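Local coordinates for protein ribonuclease (Nicotiana glutinosa, PDB 1IYB) that probably cleaves single-stranded RNA as a member of the ribonuclease T2 family, and binds guanosine-5'-monophosphate in a guanine-binding pocket, at residues Y12-W17 with Q176-V181. Sequence-based numbering, arbitrary orientation.
Sequences YFVQQW and QIYICV. With 5GP (guanosine-5'-monophosphate), chain C.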
loop_
_atom_site.group_PDB
_atom_site.type_symbol
_atom_site.label_atom_id
_atom_site.label_comp_id
_atom_site.label_asym_id
_atom_site.label_seq_id
_atom_site.Cartn_x
_atom_site.Cartn_y
_atom_site.Cartn_z
ATOM N N TYR A 12 10.126 11.324 5.009
ATOM C CA TYR A 12 10.237 12.082 3.768
ATOM C C TYR A 12 9.224 13.201 4.002
ATOM O O TYR A 12 8.060 12.918 4.300
ATOM C CB TYR A 12 9.754 11.294 2.546
ATOM C CG TYR A 12 10.766 10.394 1.872
ATOM C CD1 TYR A 12 10.413 9.101 1.498
ATOM C CD2 TYR A 12 12.057 10.835 1.579
ATOM C CE1 TYR A 12 11.311 8.262 0.854
ATOM C CE2 TYR A 12 12.973 9.997 0.928
ATOM C CZ TYR A 12 12.587 8.710 0.572
ATOM O OH TYR A 12 13.464 7.854 -0.055
ATOM N N PHE A 13 9.652 14.458 3.923
ATOM C CA PHE A 13 8.702 15.562 4.045
ATOM C C PHE A 13 8.461 15.915 2.583
ATOM O O PHE A 13 9.363 16.401 1.895
ATOM C CB PHE A 13 9.297 16.753 4.803
ATOM C CG PHE A 13 8.406 17.965 4.808
ATOM C CD1 PHE A 13 7.094 17.884 5.272
ATOM C CD2 PHE A 13 8.869 19.182 4.325
ATOM C CE1 PHE A 13 6.254 19.003 5.251
ATOM C CE2 PHE A 13 8.036 20.304 4.301
ATOM C CZ PHE A 13 6.731 20.215 4.764
ATOM N N VAL A 14 7.243 15.655 2.112
ATOM C CA VAL A 14 6.894 15.850 0.709
ATOM C C VAL A 14 5.981 17.029 0.409
ATOM O O VAL A 14 4.934 17.187 1.032
ATOM C CB VAL A 14 6.220 14.563 0.173
ATOM C CG1 VAL A 14 6.016 14.656 -1.333
ATOM C CG2 VAL A 14 7.069 13.350 0.535
ATOM N N GLN A 15 6.392 17.846 -0.558
ATOM C CA GLN A 15 5.611 19.004 -0.989
ATOM C C GLN A 15 5.294 18.872 -2.476
ATOM O O GLN A 15 6.115 18.377 -3.253
ATOM C CB GLN A 15 6.385 20.300 -0.743
ATOM C CG GLN A 15 6.608 20.610 0.722
ATOM C CD GLN A 15 7.189 21.994 0.927
ATOM O OE1 GLN A 15 6.537 22.998 0.630
ATOM N NE2 GLN A 15 8.420 22.058 1.423
ATOM N N GLN A 16 4.099 19.312 -2.865
ATOM C CA GLN A 16 3.658 19.227 -4.253
ATOM C C GLN A 16 3.479 20.602 -4.881
ATOM O O GLN A 16 3.120 21.566 -4.199
ATOM C CB GLN A 16 2.321 18.468 -4.336
ATOM C CG GLN A 16 1.182 19.126 -3.546
ATOM C CD GLN A 16 -0.178 18.472 -3.782
ATOM O OE1 GLN A 16 -0.281 17.441 -4.447
ATOM N NE2 GLN A 16 -1.229 19.075 -3.230
ATOM N N TRP A 17 3.737 20.685 -6.183
ATOM C CA TRP A 17 3.560 21.932 -6.912
ATOM C C TRP A 17 2.171 21.882 -7.547
ATOM O O TRP A 17 1.907 21.049 -8.409
ATOM C CB TRP A 17 4.621 22.089 -8.005
ATOM C CG TRP A 17 4.402 23.333 -8.802
ATOM C CD1 TRP A 17 4.126 23.417 -10.140
ATOM C CD2 TRP A 17 4.361 24.671 -8.297
ATOM N NE1 TRP A 17 3.909 24.727 -10.494
ATOM C CE2 TRP A 17 4.047 25.518 -9.384
ATOM C CE3 TRP A 17 4.557 25.239 -7.029
ATOM C CZ2 TRP A 17 3.921 26.905 -9.240
ATOM C CZ3 TRP A 17 4.431 26.619 -6.885
ATOM C CH2 TRP A 17 4.115 27.437 -7.989
ATOM N N GLN A 176 6.937 16.980 -7.355
ATOM C CA GLN A 176 7.078 16.966 -5.901
ATOM C C GLN A 176 8.538 17.027 -5.480
ATOM O O GLN A 176 9.430 16.601 -6.219
ATOM C CB GLN A 176 6.430 15.713 -5.299
ATOM C CG GLN A 176 4.982 15.501 -5.713
ATOM C CD GLN A 176 4.246 14.548 -4.797
ATOM O OE1 GLN A 176 3.593 14.970 -3.848
ATOM N NE2 GLN A 176 4.360 13.253 -5.069
ATOM N N ILE A 177 8.775 17.567 -4.290
ATOM C CA ILE A 177 10.120 17.688 -3.750
ATOM C C ILE A 177 10.155 17.044 -2.371
ATOM O O ILE A 177 9.317 17.337 -1.516
ATOM C CB ILE A 177 10.545 19.169 -3.679
ATOM C CG1 ILE A 177 10.669 19.716 -5.105
ATOM C CG2 ILE A 177 11.870 19.316 -2.924
ATOM C CD1 ILE A 177 11.111 21.159 -5.188
ATOM N N TYR A 178 11.124 16.150 -2.184
ATOM C CA TYR A 178 11.307 15.397 -0.944
ATOM C C TYR A 178 12.513 15.876 -0.137
ATOM O O TYR A 178 13.606 16.046 -0.679
ATOM C CB TYR A 178 11.522 13.910 -1.264
ATOM C CG TYR A 178 10.373 13.180 -1.932
ATOM C CD1 TYR A 178 9.798 13.652 -3.115
ATOM C CD2 TYR A 178 9.902 11.977 -1.409
ATOM C CE1 TYR A 178 8.783 12.937 -3.758
ATOM C CE2 TYR A 178 8.893 11.255 -2.043
ATOM C CZ TYR A 178 8.338 11.739 -3.214
ATOM O OH TYR A 178 7.346 11.017 -3.839
ATOM N N ILE A 179 12.313 16.069 1.162
ATOM C CA ILE A 179 13.382 16.486 2.071
ATOM C C ILE A 179 13.347 15.480 3.218
ATOM O O ILE A 179 12.277 15.176 3.735
ATOM C CB ILE A 179 13.130 17.901 2.637
ATOM C CG1 ILE A 179 13.046 18.913 1.491
ATOM C CG2 ILE A 179 14.238 18.278 3.614
ATOM C CD1 ILE A 179 14.290 18.987 0.650
ATOM N N CYS A 180 14.503 14.957 3.621
ATOM C CA CYS A 180 14.513 13.968 4.696
ATOM C C CYS A 180 14.684 14.513 6.113
ATOM O O CYS A 180 15.416 15.476 6.347
ATOM C CB CYS A 180 15.558 12.886 4.390
ATOM S SG CYS A 180 15.005 11.862 2.989
ATOM N N VAL A 181 13.967 13.890 7.050
ATOM C CA VAL A 181 13.993 14.254 8.465
ATOM C C VAL A 181 14.359 12.999 9.255
ATOM O O VAL A 181 13.909 11.904 8.921
ATOM C CB VAL A 181 12.605 14.754 8.935
ATOM C CG1 VAL A 181 12.671 15.211 10.385
ATOM C CG2 VAL A 181 12.128 15.883 8.038
HETATM P P 5GP C . 0.058 9.193 -0.384
HETATM O O1P 5GP C . 0.495 7.823 -0.100
HETATM O O2P 5GP C . 0.201 10.103 0.821
HETATM O O3P 5GP C . 0.834 9.771 -1.618
HETATM O "O5'" 5GP C . -1.512 9.281 -0.841
HETATM C "C5'" 5GP C . -2.102 10.538 -1.339
HETATM C "C4'" 5GP C . -3.598 10.437 -1.722
HETATM O "O4'" 5GP C . -4.260 11.653 -1.153
HETATM C "C3'" 5GP C . -4.008 10.483 -3.192
HETATM O "O3'" 5GP C . -3.973 9.220 -3.839
HETATM C "C2'" 5GP C . -5.431 11.054 -3.179
HETATM O "O2'" 5GP C . -6.431 10.027 -3.008
HETATM C "C1'" 5GP C . -5.387 12.030 -2.014
HETATM N N9 5GP C . -5.396 13.502 -2.284
HETATM C C8 5GP C . -6.343 14.449 -1.962
HETATM N N7 5GP C . -6.018 15.694 -2.243
HETATM C C5 5GP C . -4.734 15.542 -2.804
HETATM C C6 5GP C . -3.853 16.555 -3.309
HETATM O O6 5GP C . -4.037 17.766 -3.357
HETATM N N1 5GP C . -2.633 15.991 -3.797
HETATM C C2 5GP C . -2.343 14.629 -3.780
HETATM N N2 5GP C . -1.134 14.318 -4.293
HETATM N N3 5GP C . -3.168 13.676 -3.306
HETATM C C4 5GP C . -4.347 14.208 -2.834
HETATM O O HOH W 1 1.341 15.481 -5.082
#
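Phe13 and Gln15 pair with Ile179 and Ile177 as neighbouring antiparallel strands, through four backbone hydrogen bonds, of which Phe13 N to Ile179 O is the shortest at 2.7 Å. Tyr12, Val14 and Gln16 share one face of the sheet with Cys180, Tyr178 and Gln176. Tyrosine suits this face by offering a flat ring for packing while its hydroxyl reaches a polar partner, Ile193 O for Tyr12 and Glu163 for Tyr178: the Tyr178 edge meets the face of Tyr12 in a T-shaped stack, planes at 85°, with Tyr178 CD2 3.7 Å from Tyr12 CG. Branching lets Val14 serve two neighbours, CG2 making a CH-pi contact over the Tyr178 ring while Val14 CG1 touches Gln176 OE1 at 3.5 Å. Cys180 SG lies obliquely beside the Tyr12 ring and is tied to Cys191 by a disulfide. Gln16 suits guanine because its amide both donates and accepts, consistent with base recognition: Gln16 OE1 takes N1 of the nucleotide at 2.8 Å and also N2, while NE2 gives a nearly straight bond to O6 (173°). Its CG sits between backbone N and carbonyl carbon (chi1 60°), and the extended chain beyond carries the amide to the base. A water gives a hydrogen to Gln16 OE1, takes one from guanine N2 and makes a weak bond to Gln176 OE1, which also binds His43. A leucine in place of Gln16 would probably leave guanine N1 and O6 without these mates. In this central strand pairing of the ribonuclease T2 alpha+beta fold, strand 10-16, whose end supplies a pocket residue, lies between strands 41-48 and 172-182; on the other face Phe13 packs against helix 111-124, which Val181 also touches, while Gln15 and Ile177 meet helix 127-133.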